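Ribonucleoside triphosphate reductase (Lactobacillus leichmannii, PDB 1L1L) reduces ribonucleoside triphosphates to the matching deoxyribonucleotides with the help of a B12 cofactor, as a monomeric class II ribonucleotide reductase under allosteric control. Local coordinates at residues G614-N619 with I693-Y698; G24-V29 with L571-R576; R14-V19 with N47-V52; A82-K87 with L436-A441. One frame throughout, in Å; residues are numbered along the deposited sequence.

Interaction 1 of 4, residues G614-N619 with I693-Y698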
loop_
_atom_site.group_PDB
_atom_site.type_symbol
_atom_site.label_atom_id
_atom_site.label_comp_id
_atom_site.label_asym_id
_atom_site.label_seq_id
_atom_site.Cartn_x
_atom_site.Cartn_y
_atom_site.Cartn_z
ATOM N N GLY A 614 13.618 -24.546 1.238
ATOM C CA GLY A 614 14.982 -24.687 0.768
ATOM C C GLY A 614 16.025 -24.350 1.811
ATOM O O GLY A 614 17.182 -24.091 1.477
ATOM N N ALA A 615 15.618 -24.367 3.076
ATOM C CA ALA A 615 16.511 -24.054 4.184
ATOM C C ALA A 615 17.827 -24.829 4.141
ATOM O O ALA A 615 18.883 -24.296 4.497
ATOM C CB ALA A 615 15.795 -24.315 5.508
ATOM N N ASP A 616 17.766 -26.082 3.697
ATOM C CA ASP A 616 18.956 -26.924 3.639
ATOM C C ASP A 616 19.612 -27.010 2.267
ATOM O O ASP A 616 20.434 -27.892 2.020
ATOM C CB ASP A 616 18.621 -28.333 4.136
ATOM C CG ASP A 616 18.185 -28.339 5.582
ATOM O OD1 ASP A 616 18.903 -27.740 6.413
ATOM O OD2 ASP A 616 17.132 -28.941 5.887
ATOM N N ASN A 617 19.246 -26.097 1.374
ATOM C CA ASN A 617 19.832 -26.077 0.044
ATOM C C ASN A 617 21.064 -25.184 0.120
ATOM O O ASN A 617 21.006 -24.076 0.653
ATOM C CB ASN A 617 18.845 -25.505 -0.972
ATOM C CG ASN A 617 19.387 -25.535 -2.385
ATOM O OD1 ASN A 617 20.529 -25.154 -2.633
ATOM N ND2 ASN A 617 18.562 -25.976 -3.324
ATOM N N PRO A 618 22.201 -25.654 -0.408
ATOM C CA PRO A 618 23.416 -24.834 -0.361
ATOM C C PRO A 618 23.256 -23.533 -1.150
ATOM O O PRO A 618 24.060 -22.611 -1.009
ATOM C CB PRO A 618 24.476 -25.761 -0.948
ATOM C CG PRO A 618 23.677 -26.619 -1.901
ATOM C CD PRO A 618 22.438 -26.923 -1.115
ATOM N N ASN A 619 22.220 -23.469 -1.983
ATOM C CA ASN A 619 21.945 -22.277 -2.774
ATOM C C ASN A 619 20.998 -21.348 -2.027
ATOM O O ASN A 619 20.623 -20.289 -2.536
ATOM C CB ASN A 619 21.339 -22.641 -4.135
ATOM C CG ASN A 619 22.375 -23.167 -5.107
ATOM O OD1 ASN A 619 23.434 -22.560 -5.292
ATOM N ND2 ASN A 619 22.078 -24.295 -5.739
ATOM N N ILE A 693 18.232 -19.457 14.266
ATOM C CA ILE A 693 18.599 -20.651 15.031
ATOM C C ILE A 693 19.031 -21.756 14.067
ATOM O O ILE A 693 18.759 -21.682 12.867
ATOM C CB ILE A 693 17.406 -21.168 15.869
ATOM C CG1 ILE A 693 16.211 -21.437 14.947
ATOM C CG2 ILE A 693 17.057 -20.159 16.951
ATOM C CD1 ILE A 693 14.988 -21.992 15.636
ATOM N N ASP A 694 19.707 -22.777 14.586
ATOM C CA ASP A 694 20.155 -23.886 13.748
ATOM C C ASP A 694 19.007 -24.868 13.529
ATOM O O ASP A 694 17.971 -24.768 14.182
ATOM C CB ASP A 694 21.345 -24.604 14.397
ATOM C CG ASP A 694 21.022 -25.153 15.779
ATOM O OD1 ASP A 694 20.053 -25.937 15.905
ATOM O OD2 ASP A 694 21.747 -24.805 16.739
ATOM N N LYS A 695 19.189 -25.816 12.616
ATOM C CA LYS A 695 18.140 -26.787 12.340
ATOM C C LYS A 695 17.760 -27.582 13.583
ATOM O O LYS A 695 16.578 -27.791 13.856
ATOM C CB LYS A 695 18.567 -27.752 11.231
ATOM C CG LYS A 695 17.448 -28.705 10.819
ATOM C CD LYS A 695 17.841 -29.631 9.677
ATOM C CE LYS A 695 16.653 -30.480 9.240
ATOM N NZ LYS A 695 16.965 -31.372 8.088
ATOM N N GLU A 696 18.761 -28.021 14.339
ATOM C CA GLU A 696 18.521 -28.800 15.551
ATOM C C GLU A 696 17.600 -28.097 16.537
ATOM O O GLU A 696 16.695 -28.719 17.100
ATOM C CB GLU A 696 19.848 -29.133 16.240
ATOM C CG GLU A 696 20.424 -30.486 15.839
ATOM C CD GLU A 696 20.255 -31.543 16.927
ATOM O OE1 GLU A 696 19.219 -31.518 17.625
ATOM O OE2 GLU A 696 21.152 -32.406 17.074
ATOM N N THR A 697 17.832 -26.804 16.748
ATOM C CA THR A 697 17.016 -26.034 17.677
ATOM C C THR A 697 15.605 -25.896 17.138
ATOM O O THR A 697 14.634 -25.975 17.884
ATOM C CB THR A 697 17.584 -24.626 17.901
ATOM O OG1 THR A 697 18.921 -24.721 18.405
ATOM C CG2 THR A 697 16.724 -23.864 18.893
ATOM N N TYR A 698 15.496 -25.674 15.833
ATOM C CA TYR A 698 14.191 -25.533 15.217
ATOM C C TYR A 698 13.331 -26.773 15.431
ATOM O O TYR A 698 12.176 -26.673 15.825
ATOM C CB TYR A 698 14.329 -25.260 13.718
ATOM C CG TYR A 698 13.042 -25.476 12.969
ATOM C CD1 TYR A 698 12.795 -26.676 12.305
ATOM C CD2 TYR A 698 12.034 -24.510 12.984
ATOM C CE1 TYR A 698 11.570 -26.914 11.673
ATOM C CE2 TYR A 698 10.810 -24.737 12.360
ATOM C CZ TYR A 698 10.584 -25.941 11.707
ATOM O OH TYR A 698 9.369 -26.166 11.096
#
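Lys-695 reaches across to Asp-616 at the protein surface, and this one pair makes the whole contact. From CB the lysine places CG anti to the backbone N (chi1 -175°), and the remaining torsions, all near 180°, carry the chain straight out from the first turn of its helix. CD is the first atom to come near the aspartate, about equally far from both carboxylate oxygens. One bond further, CE closes on a single oxygen, standing 3.7 Å from Asp-616 OD2. The ammonium nitrogen NZ ends 3.3 Å from the same OD2, a salt bridge whose hydrogen bond is weak. The two side chains meet at roughly a right angle, the lysine passing across the end of the carboxylate. OD1 is turned to Tyr-570 OH, which gives Asp-616 its stronger hydrogen bond, while Lys-611 forms a long, weak ion pair with OD2. Two positive groups thus share one carboxylate oxygen, which would be expected to keep the aspartate ionised.

The backbone sets up both ends. Gly-614 to Asn-617 form a type I beta turn, closed by Asn-617 N to Gly-614 O at 2.9 Å, with Asp-616 at its third position. On the other side Asp-694 is the N-cap of the helix, its OD1 accepting from Thr-697 N. Lys-695 also lies against Tyr-570 and Lys-611, at the ends of strands 570-578 and 603-611, and the bridge joins the loop before helix 628-641 to the start of helix 695-704.

Interaction 2 of 4, residues G24-V29 with L571-R576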
loop_
_atom_site.group_PDB
_atom_site.type_symbol
_atom_site.label_atom_id
_atom_site.label_comp_id
_atom_site.label_asym_id
_atom_site.label_seq_id
_atom_site.Cartn_x
_atom_site.Cartn_y
_atom_site.Cartn_z
ATOM N N GLY A 24 0.764 -20.434 6.812
ATOM C CA GLY A 24 2.163 -20.406 7.184
ATOM C C GLY A 24 2.143 -20.591 8.690
ATOM O O GLY A 24 1.064 -20.583 9.283
ATOM N N LYS A 25 3.300 -20.771 9.318
ATOM C CA LYS A 25 3.331 -20.945 10.767
ATOM C C LYS A 25 2.665 -19.784 11.508
ATOM O O LYS A 25 2.156 -19.968 12.612
ATOM C CB LYS A 25 4.773 -21.119 11.254
ATOM C CG LYS A 25 5.403 -22.465 10.883
ATOM C CD LYS A 25 4.690 -23.623 11.560
ATOM C CE LYS A 25 5.248 -24.966 11.097
ATOM N NZ LYS A 25 6.669 -25.147 11.513
ATOM N N LEU A 26 2.644 -18.599 10.897
ATOM C CA LEU A 26 2.025 -17.420 11.526
ATOM C C LEU A 26 0.715 -17.076 10.817
ATOM O O LEU A 26 0.013 -16.143 11.207
ATOM C CB LEU A 26 2.948 -16.187 11.418
ATOM C CG LEU A 26 4.464 -16.291 11.594
ATOM C CD1 LEU A 26 5.112 -14.926 11.365
ATOM C CD2 LEU A 26 4.779 -16.774 12.976
ATOM N N GLY A 27 0.399 -17.840 9.775
ATOM C CA GLY A 27 -0.793 -17.587 8.981
ATOM C C GLY A 27 -2.157 -17.404 9.618
ATOM O O GLY A 27 -2.756 -16.334 9.520
ATOM N N TRP A 28 -2.675 -18.446 10.257
ATOM C CA TRP A 28 -3.997 -18.349 10.854
ATOM C C TRP A 28 -4.112 -17.234 11.868
ATOM O O TRP A 28 -5.107 -16.509 11.900
ATOM C CB TRP A 28 -4.382 -19.656 11.528
ATOM C CG TRP A 28 -5.766 -19.632 12.013
ATOM C CD1 TRP A 28 -6.897 -19.821 11.275
ATOM C CD2 TRP A 28 -6.195 -19.367 13.349
ATOM N NE1 TRP A 28 -8.005 -19.690 12.071
ATOM C CE2 TRP A 28 -7.602 -19.415 13.352
ATOM C CE3 TRP A 28 -5.523 -19.094 14.548
ATOM C CZ2 TRP A 28 -8.354 -19.200 14.505
ATOM C CZ3 TRP A 28 -6.268 -18.880 15.692
ATOM C CH2 TRP A 28 -7.674 -18.934 15.662
ATOM N N VAL A 29 -3.106 -17.113 12.721
ATOM C CA VAL A 29 -3.123 -16.075 13.732
ATOM C C VAL A 29 -3.231 -14.702 13.066
ATOM O O VAL A 29 -4.044 -13.863 13.469
ATOM C CB VAL A 29 -1.842 -16.138 14.587
ATOM C CG1 VAL A 29 -1.822 -14.990 15.561
ATOM C CG2 VAL A 29 -1.774 -17.469 15.321
ATOM N N LEU A 571 14.437 -19.777 11.996
ATOM C CA LEU A 571 14.291 -18.634 12.881
ATOM C C LEU A 571 13.194 -18.806 13.914
ATOM O O LEU A 571 12.313 -19.650 13.777
ATOM C CB LEU A 571 13.927 -17.388 12.068
ATOM C CG LEU A 571 14.773 -16.865 10.910
ATOM C CD1 LEU A 571 13.901 -15.975 10.041
ATOM C CD2 LEU A 571 15.969 -16.098 11.440
ATOM N N ILE A 572 13.266 -17.977 14.947
ATOM C CA ILE A 572 12.225 -17.922 15.953
ATOM C C ILE A 572 11.603 -16.571 15.624
ATOM O O ILE A 572 12.255 -15.533 15.781
ATOM C CB ILE A 572 12.761 -17.836 17.394
ATOM C CG1 ILE A 572 13.343 -19.177 17.841
ATOM C CG2 ILE A 572 11.632 -17.403 18.327
ATOM C CD1 ILE A 572 12.368 -20.332 17.801
ATOM N N GLN A 573 10.372 -16.566 15.130
ATOM C CA GLN A 573 9.734 -15.298 14.820
ATOM C C GLN A 573 8.797 -14.935 15.948
ATOM O O GLN A 573 7.990 -15.752 16.377
ATOM C CB GLN A 573 8.983 -15.371 13.493
ATOM C CG GLN A 573 9.921 -15.423 12.302
ATOM C CD GLN A 573 9.333 -14.766 11.070
ATOM O OE1 GLN A 573 8.899 -13.616 11.119
ATOM N NE2 GLN A 573 9.326 -15.492 9.954
ATOM N N ARG A 574 8.936 -13.708 16.447
ATOM C CA ARG A 574 8.110 -13.222 17.544
ATOM C C ARG A 574 6.963 -12.338 17.071
ATOM O O ARG A 574 7.169 -11.363 16.340
ATOM C CB ARG A 574 8.962 -12.426 18.544
ATOM C CG ARG A 574 9.990 -13.254 19.280
ATOM C CD ARG A 574 10.712 -12.421 20.338
ATOM N NE ARG A 574 11.498 -13.271 21.216
ATOM C CZ ARG A 574 12.657 -13.819 20.881
ATOM N NH1 ARG A 574 13.175 -13.594 19.684
ATOM N NH2 ARG A 574 13.285 -14.613 21.738
ATOM N N ILE A 575 5.755 -12.679 17.506
ATOM C CA ILE A 575 4.563 -11.919 17.174
ATOM C C ILE A 575 4.077 -11.294 18.471
ATOM O O ILE A 575 3.925 -11.983 19.479
ATOM C CB ILE A 575 3.472 -12.835 16.600
ATOM C CG1 ILE A 575 4.051 -13.636 15.439
ATOM C CG2 ILE A 575 2.283 -12.011 16.148
ATOM C CD1 ILE A 575 4.715 -12.769 14.374
ATOM N N ARG A 576 3.848 -9.984 18.449
ATOM C CA ARG A 576 3.411 -9.270 19.638
ATOM C C ARG A 576 1.899 -9.134 19.735
ATOM O O ARG A 576 1.224 -8.782 18.755
ATOM C CB ARG A 576 4.091 -7.893 19.676
ATOM C CG ARG A 576 5.591 -8.028 19.434
ATOM C CD ARG A 576 6.413 -6.891 20.015
ATOM N NE ARG A 576 5.957 -5.585 19.560
ATOM C CZ ARG A 576 6.619 -4.454 19.783
ATOM N NH1 ARG A 576 6.135 -3.295 19.340
ATOM N NH2 ARG A 576 7.777 -4.483 20.435
#
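Leu-26 puts both of its methyl groups against Ile-575, and that is the tight part of this contact. CD1 of Leu-26 lies 3.7 Å from Ile-575 CD1, the closest approach between the segments, and the other branch, CD2, comes to 4.1 Å from Ile-575 CG1. Each leucine methyl thus meets its own atom of the CG1-CD1 arm, the two chains slanting past one another. In Ile-575 the CG1 branch is anti to the carbonyl carbon (chi1 -53°), and chi2 of -53° then bends CD1 round to the leucine. Phe-608 touches both residues, and Ile-610 adds to the cover over Leu-26.

Strand 570-578 belongs to an antiparallel four-stranded sheet, paired with 603-611 on one side and 690-692 on the other. Gln-573 and Ile-575, two residues apart, direct their CB atoms at the leucine, whereas Arg-574 between them points away and forms salt bridges with Glu-595 and Glu-691. The leucine thus joins the turn that leads into helix 27-32 to one face of this sheet.

Packing is looser at Gln-573. Its side chain crosses Leu-26 at about a right angle, and the amide oxygen OE1 gets no nearer than 4.0 Å to Leu-26 CD1, with no hydrogen bond between the segments. Leu-26 is buried, but Gln-573 and Ile-575 both keep part of their surface in solvent, and Val-29 makes no close contact with the strand, packing instead on Leu-583 and Leu-587 of helix 583-589.

Interaction 3 of 4, residues R14-V19 with N47-V52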
loop_
_atom_site.group_PDB
_atom_site.type_symbol
_atom_site.label_atom_id
_atom_site.label_comp_id
_atom_site.label_asym_id
_atom_site.label_seq_id
_atom_site.Cartn_x
_atom_site.Cartn_y
_atom_site.Cartn_z
ATOM N N ARG A 14 -17.927 -28.640 0.664
ATOM C CA ARG A 14 -17.201 -29.554 -0.212
ATOM C C ARG A 14 -15.743 -29.109 -0.352
ATOM O O ARG A 14 -14.820 -29.926 -0.321
ATOM C CB ARG A 14 -17.876 -29.598 -1.592
ATOM C CG ARG A 14 -18.093 -31.007 -2.149
ATOM C CD ARG A 14 -19.454 -31.114 -2.841
ATOM N NE ARG A 14 -19.563 -30.239 -4.007
ATOM C CZ ARG A 14 -20.603 -29.445 -4.255
ATOM N NH1 ARG A 14 -21.633 -29.412 -3.418
ATOM N NH2 ARG A 14 -20.610 -28.675 -5.337
ATOM N N VAL A 15 -15.540 -27.806 -0.517
ATOM C CA VAL A 15 -14.193 -27.269 -0.646
ATOM C C VAL A 15 -13.434 -27.495 0.653
ATOM O O VAL A 15 -12.284 -27.942 0.645
ATOM C CB VAL A 15 -14.230 -25.762 -0.958
ATOM C CG1 VAL A 15 -12.826 -25.174 -0.885
ATOM C CG2 VAL A 15 -14.810 -25.543 -2.340
ATOM N N LYS A 16 -14.095 -27.195 1.765
ATOM C CA LYS A 16 -13.507 -27.362 3.093
ATOM C C LYS A 16 -13.141 -28.823 3.351
ATOM O O LYS A 16 -12.202 -29.125 4.092
ATOM C CB LYS A 16 -14.491 -26.886 4.168
ATOM C CG LYS A 16 -14.831 -25.406 4.099
ATOM C CD LYS A 16 -15.973 -25.026 5.037
ATOM C CE LYS A 16 -15.638 -25.308 6.496
ATOM N NZ LYS A 16 -16.784 -24.975 7.396
ATOM N N ALA A 17 -13.878 -29.731 2.722
ATOM C CA ALA A 17 -13.634 -31.153 2.909
ATOM C C ALA A 17 -12.427 -31.652 2.131
ATOM O O ALA A 17 -11.733 -32.560 2.582
ATOM C CB ALA A 17 -14.880 -31.951 2.511
ATOM N N SER A 18 -12.164 -31.045 0.978
ATOM C CA SER A 18 -11.051 -31.469 0.122
ATOM C C SER A 18 -9.864 -30.507 0.027
ATOM O O SER A 18 -8.790 -30.882 -0.467
ATOM C CB SER A 18 -11.576 -31.735 -1.285
ATOM O OG SER A 18 -12.238 -30.586 -1.788
ATOM N N VAL A 19 -10.052 -29.271 0.480
ATOM C CA VAL A 19 -8.970 -28.296 0.419
ATOM C C VAL A 19 -8.494 -27.884 1.805
ATOM O O VAL A 19 -9.287 -27.494 2.654
ATOM C CB VAL A 19 -9.397 -27.029 -0.354
ATOM C CG1 VAL A 19 -8.260 -26.008 -0.352
ATOM C CG2 VAL A 19 -9.772 -27.393 -1.780
ATOM N N ASN A 47 -14.666 -16.875 10.327
ATOM C CA ASN A 47 -13.764 -18.016 10.193
ATOM C C ASN A 47 -13.241 -17.838 8.770
ATOM O O ASN A 47 -13.852 -17.113 7.986
ATOM C CB ASN A 47 -14.524 -19.342 10.337
ATOM C CG ASN A 47 -15.081 -19.541 11.738
ATOM O OD1 ASN A 47 -14.361 -19.405 12.733
ATOM N ND2 ASN A 47 -16.364 -19.867 11.824
ATOM N N TRP A 48 -12.126 -18.476 8.434
ATOM C CA TRP A 48 -11.531 -18.325 7.107
ATOM C C TRP A 48 -12.528 -18.548 5.963
ATOM O O TRP A 48 -12.744 -17.672 5.120
ATOM C CB TRP A 48 -10.344 -19.281 6.969
ATOM C CG TRP A 48 -9.588 -19.186 5.671
ATOM C CD1 TRP A 48 -9.105 -20.232 4.937
ATOM C CD2 TRP A 48 -9.183 -17.995 4.983
ATOM N NE1 TRP A 48 -8.428 -19.771 3.840
ATOM C CE2 TRP A 48 -8.457 -18.403 3.841
ATOM C CE3 TRP A 48 -9.354 -16.625 5.223
ATOM C CZ2 TRP A 48 -7.902 -17.491 2.937
ATOM C CZ3 TRP A 48 -8.802 -15.715 4.324
ATOM C CH2 TRP A 48 -8.085 -16.153 3.194
ATOM N N ASP A 49 -13.148 -19.723 5.945
ATOM C CA ASP A 49 -14.105 -20.042 4.890
ATOM C C ASP A 49 -15.133 -18.926 4.680
ATOM O O ASP A 49 -15.494 -18.626 3.543
ATOM C CB ASP A 49 -14.815 -21.366 5.218
ATOM C CG ASP A 49 -15.806 -21.221 6.342
ATOM O OD1 ASP A 49 -16.939 -20.774 6.072
ATOM O OD2 ASP A 49 -15.454 -21.537 7.499
ATOM N N GLU A 50 -15.586 -18.300 5.767
ATOM C CA GLU A 50 -16.582 -17.230 5.682
ATOM C C GLU A 50 -16.035 -15.952 5.069
ATOM O O GLU A 50 -16.724 -15.262 4.314
ATOM C CB GLU A 50 -17.136 -16.890 7.058
ATOM C CG GLU A 50 -17.807 -18.033 7.791
ATOM C CD GLU A 50 -18.205 -17.624 9.189
ATOM O OE1 GLU A 50 -17.296 -17.314 9.987
ATOM O OE2 GLU A 50 -19.420 -17.594 9.485
ATOM N N THR A 51 -14.805 -15.606 5.432
ATOM C CA THR A 51 -14.206 -14.405 4.879
ATOM C C THR A 51 -14.060 -14.555 3.375
ATOM O O THR A 51 -14.474 -13.686 2.619
ATOM C CB THR A 51 -12.811 -14.138 5.492
ATOM O OG1 THR A 51 -12.953 -13.883 6.895
ATOM C CG2 THR A 51 -12.155 -12.949 4.818
ATOM N N VAL A 52 -13.471 -15.661 2.941
ATOM C CA VAL A 52 -13.265 -15.887 1.516
ATOM C C VAL A 52 -14.582 -15.853 0.750
ATOM O O VAL A 52 -14.628 -15.388 -0.390
ATOM C CB VAL A 52 -12.567 -17.237 1.256
ATOM C CG1 VAL A 52 -12.457 -17.495 -0.245
ATOM C CG2 VAL A 52 -11.187 -17.238 1.893
HETATM O O HOH W 1 -18.685 -23.269 6.300
#
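Lys-16 and Asp-49 join two helices of the N-terminal region, 9-18 and 48-60, in the part of the chain that belongs to the ribonucleotide reductase alpha domain family. The lysine leaves its helix with CG anti to the carbonyl carbon (chi1 -63°) and stays extended at chi2. CD passes Asp-49 CB at 3.8 Å, the two side chains meeting at a slant, and a bend at chi3 (61°) then directs CE and NZ toward the carboxylate. Asp-49, in the first turn of its own helix, holds CG between the backbone N and the carbonyl carbon (chi1 73°), a setting that swings the carboxylate back beside the lysine. The charges themselves are only loosely matched, NZ standing 3.7 Å from OD2, a long salt bridge with no direct hydrogen bond.

Behind this charged pair, Lys-16, Val-15 and Val-19 lie against Tyr-90 of helix 72-90, and the ring of Trp-48 stacks on the same tyrosine. Each oxygen of Asp-49 has its own link to the ammonium group: OD2 by charge alone, and OD1 through a water, which accepts from Lys-16 NZ at 2.8 Å and donates a weak bond to Asp-49 OD1 at 3.1 Å.

Interaction 4 of 4, residues A82-K87 with L436-A441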
loop_
_atom_site.group_PDB
_atom_site.type_symbol
_atom_site.label_atom_id
_atom_site.label_comp_id
_atom_site.label_asym_id
_atom_site.label_seq_id
_atom_site.Cartn_x
_atom_site.Cartn_y
_atom_site.Cartn_z
ATOM N N ALA A 82 -16.574 -18.136 -9.855
ATOM C CA ALA A 82 -16.505 -17.759 -8.450
ATOM C C ALA A 82 -16.141 -18.964 -7.589
ATOM O O ALA A 82 -15.443 -18.837 -6.582
ATOM C CB ALA A 82 -17.840 -17.188 -8.004
ATOM N N GLU A 83 -16.627 -20.141 -7.981
ATOM C CA GLU A 83 -16.334 -21.345 -7.227
ATOM C C GLU A 83 -14.858 -21.695 -7.368
ATOM O O GLU A 83 -14.237 -22.151 -6.415
ATOM C CB GLU A 83 -17.217 -22.510 -7.707
ATOM C CG GLU A 83 -18.695 -22.230 -7.576
ATOM C CD GLU A 83 -19.549 -23.447 -7.903
ATOM O OE1 GLU A 83 -19.103 -24.264 -8.742
ATOM O OE2 GLU A 83 -20.658 -23.565 -7.327
ATOM N N ARG A 84 -14.294 -21.484 -8.554
ATOM C CA ARG A 84 -12.873 -21.759 -8.767
ATOM C C ARG A 84 -12.078 -20.746 -7.934
ATOM O O ARG A 84 -11.099 -21.080 -7.263
ATOM C CB ARG A 84 -12.500 -21.573 -10.239
ATOM C CG ARG A 84 -12.833 -22.724 -11.170
ATOM C CD ARG A 84 -12.402 -22.360 -12.593
ATOM N NE ARG A 84 -13.351 -21.440 -13.215
ATOM C CZ ARG A 84 -13.108 -20.733 -14.316
ATOM N NH1 ARG A 84 -11.931 -20.827 -14.928
ATOM N NH2 ARG A 84 -14.051 -19.943 -14.812
ATOM N N LEU A 85 -12.526 -19.501 -7.997
ATOM C CA LEU A 85 -11.878 -18.417 -7.274
ATOM C C LEU A 85 -11.866 -18.774 -5.791
ATOM O O LEU A 85 -10.820 -18.728 -5.151
ATOM C CB LEU A 85 -12.639 -17.119 -7.528
ATOM C CG LEU A 85 -11.919 -15.777 -7.375
ATOM C CD1 LEU A 85 -10.613 -15.778 -8.153
ATOM C CD2 LEU A 85 -12.846 -14.671 -7.867
ATOM N N TYR A 86 -13.022 -19.163 -5.255
ATOM C CA TYR A 86 -13.100 -19.533 -3.851
ATOM C C TYR A 86 -12.116 -20.645 -3.508
ATOM O O TYR A 86 -11.431 -20.581 -2.484
ATOM C CB TYR A 86 -14.520 -19.973 -3.483
ATOM C CG TYR A 86 -14.689 -20.294 -2.015
ATOM C CD1 TYR A 86 -14.134 -21.446 -1.456
ATOM C CD2 TYR A 86 -15.367 -19.418 -1.176
ATOM C CE1 TYR A 86 -14.247 -21.709 -0.088
ATOM C CE2 TYR A 86 -15.489 -19.670 0.184
ATOM C CZ TYR A 86 -14.926 -20.808 0.720
ATOM O OH TYR A 86 -15.018 -21.022 2.073
ATOM N N LYS A 87 -12.045 -21.673 -4.352
ATOM C CA LYS A 87 -11.141 -22.787 -4.094
ATOM C C LYS A 87 -9.672 -22.358 -4.111
ATOM O O LYS A 87 -8.857 -22.867 -3.339
ATOM C CB LYS A 87 -11.367 -23.905 -5.122
ATOM C CG LYS A 87 -10.460 -25.102 -4.936
ATOM C CD LYS A 87 -10.807 -26.243 -5.907
ATOM C CE LYS A 87 -9.804 -27.390 -5.789
ATOM N NZ LYS A 87 -10.092 -28.538 -6.711
ATOM N N LEU A 436 -0.729 -23.046 -13.119
ATOM C CA LEU A 436 -0.439 -21.612 -13.007
ATOM C C LEU A 436 -1.112 -20.749 -14.062
ATOM O O LEU A 436 -1.698 -19.719 -13.739
ATOM C CB LEU A 436 1.068 -21.364 -13.010
ATOM C CG LEU A 436 1.798 -21.910 -11.782
ATOM C CD1 LEU A 436 3.232 -21.420 -11.799
ATOM C CD2 LEU A 436 1.096 -21.463 -10.504
ATOM N N GLN A 437 -1.045 -21.171 -15.320
ATOM C CA GLN A 437 -1.673 -20.418 -16.395
ATOM C C GLN A 437 -3.128 -20.097 -16.034
ATOM O O GLN A 437 -3.602 -18.989 -16.282
ATOM C CB GLN A 437 -1.599 -21.218 -17.704
ATOM C CG GLN A 437 -2.251 -20.546 -18.911
ATOM C CD GLN A 437 -3.748 -20.334 -18.730
ATOM O OE1 GLN A 437 -4.499 -21.288 -18.502
ATOM N NE2 GLN A 437 -4.186 -19.079 -18.821
ATOM N N GLU A 438 -3.841 -21.054 -15.445
ATOM C CA GLU A 438 -5.238 -20.817 -15.064
ATOM C C GLU A 438 -5.355 -19.915 -13.831
ATOM O O GLU A 438 -6.330 -19.181 -13.673
ATOM C CB GLU A 438 -5.969 -22.139 -14.788
ATOM C CG GLU A 438 -7.260 -21.959 -13.987
ATOM C CD GLU A 438 -8.091 -23.231 -13.869
ATOM O OE1 GLU A 438 -7.505 -24.327 -13.737
ATOM O OE2 GLU A 438 -9.336 -23.126 -13.894
ATOM N N VAL A 439 -4.361 -19.981 -12.956
ATOM C CA VAL A 439 -4.377 -19.163 -11.753
ATOM C C VAL A 439 -4.238 -17.703 -12.160
ATOM O O VAL A 439 -5.010 -16.851 -11.723
ATOM C CB VAL A 439 -3.221 -19.551 -10.806
ATOM C CG1 VAL A 439 -3.109 -18.548 -9.656
ATOM C CG2 VAL A 439 -3.461 -20.952 -10.255
ATOM N N PHE A 440 -3.263 -17.419 -13.012
ATOM C CA PHE A 440 -3.049 -16.043 -13.437
ATOM C C PHE A 440 -4.193 -15.481 -14.252
ATOM O O PHE A 440 -4.397 -14.267 -14.288
ATOM C CB PHE A 440 -1.719 -15.915 -14.179
ATOM C CG PHE A 440 -0.529 -15.923 -13.261
ATOM C CD1 PHE A 440 0.143 -17.106 -12.973
ATOM C CD2 PHE A 440 -0.129 -14.751 -12.613
ATOM C CE1 PHE A 440 1.194 -17.132 -12.052
ATOM C CE2 PHE A 440 0.913 -14.767 -11.696
ATOM C CZ PHE A 440 1.580 -15.965 -11.410
ATOM N N ALA A 441 -4.956 -16.352 -14.904
ATOM C CA ALA A 441 -6.087 -15.878 -15.683
ATOM C C ALA A 441 -7.218 -15.485 -14.721
ATOM O O ALA A 441 -7.913 -14.493 -14.931
ATOM C CB ALA A 441 -6.547 -16.975 -16.673
#
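Glu-438 meets Arg-84 between two helices, 436-450 and 72-90, whose bodies stand well apart here. Helix 436-450 opens with Leu-436, which faces inward onto Leu-521 of helix 512-536. Gln-437 follows at the surface, its backbone N weakly bonded to Asp-435 OD1. Then comes Glu-438, the residue that crosses over. Its CG is anti to the backbone N (chi1 162°), and the chain, extended beyond CG, stretches straight out to the neighbouring helix. OE2 arrives 3.4 Å from Arg-84 CD and 3.6 Å from Arg-84 NH1, at the edge of the guanidinium and near its plane. The carboxylate is twisted 51° against that plane, and the arginine bends at chi3 (-77°) to bring NH1 round to the acid. Beyond it, Val-439 turns to Trp-434, Phe-440 packs on Leu-521 and Val-525, and Ala-441 rests on Ala-528, so the rest of the turn is held by hydrophobic neighbours.

A single carboxylate oxygen touching a methylene and one nitrogen, with the planes askew, is not the paired, coplanar bidentate form. This long salt bridge involves no hydrogen bond, and at an exposed arginine its attraction is probably weakened by solvent.

Overall arrangement
Interaction 2 alone has a buried residue and purely apolar packing at its heart; interactions 1, 3 and 4 are surface contacts, each built on one pair of opposite charges. Among these, interaction 1 has a direct though weak hydrogen bond, interaction 3 adds a bridging water to a long ion pair, and interaction 4 has neither. Interactions 1 and 2 touch along the sheet of strand 570-578, where Ile-693 packs on Ile-572 and Tyr-698 OH lies 2.9 Å from Lys-25 NZ. Interactions 3 and 4 meet at Tyr-86, packed between Val-15 and Val-52. Helix 9-18 supplies Lys-16 to interaction 3, and the turn leading into the next helix, 27-32, supplies Leu-26 to interaction 2.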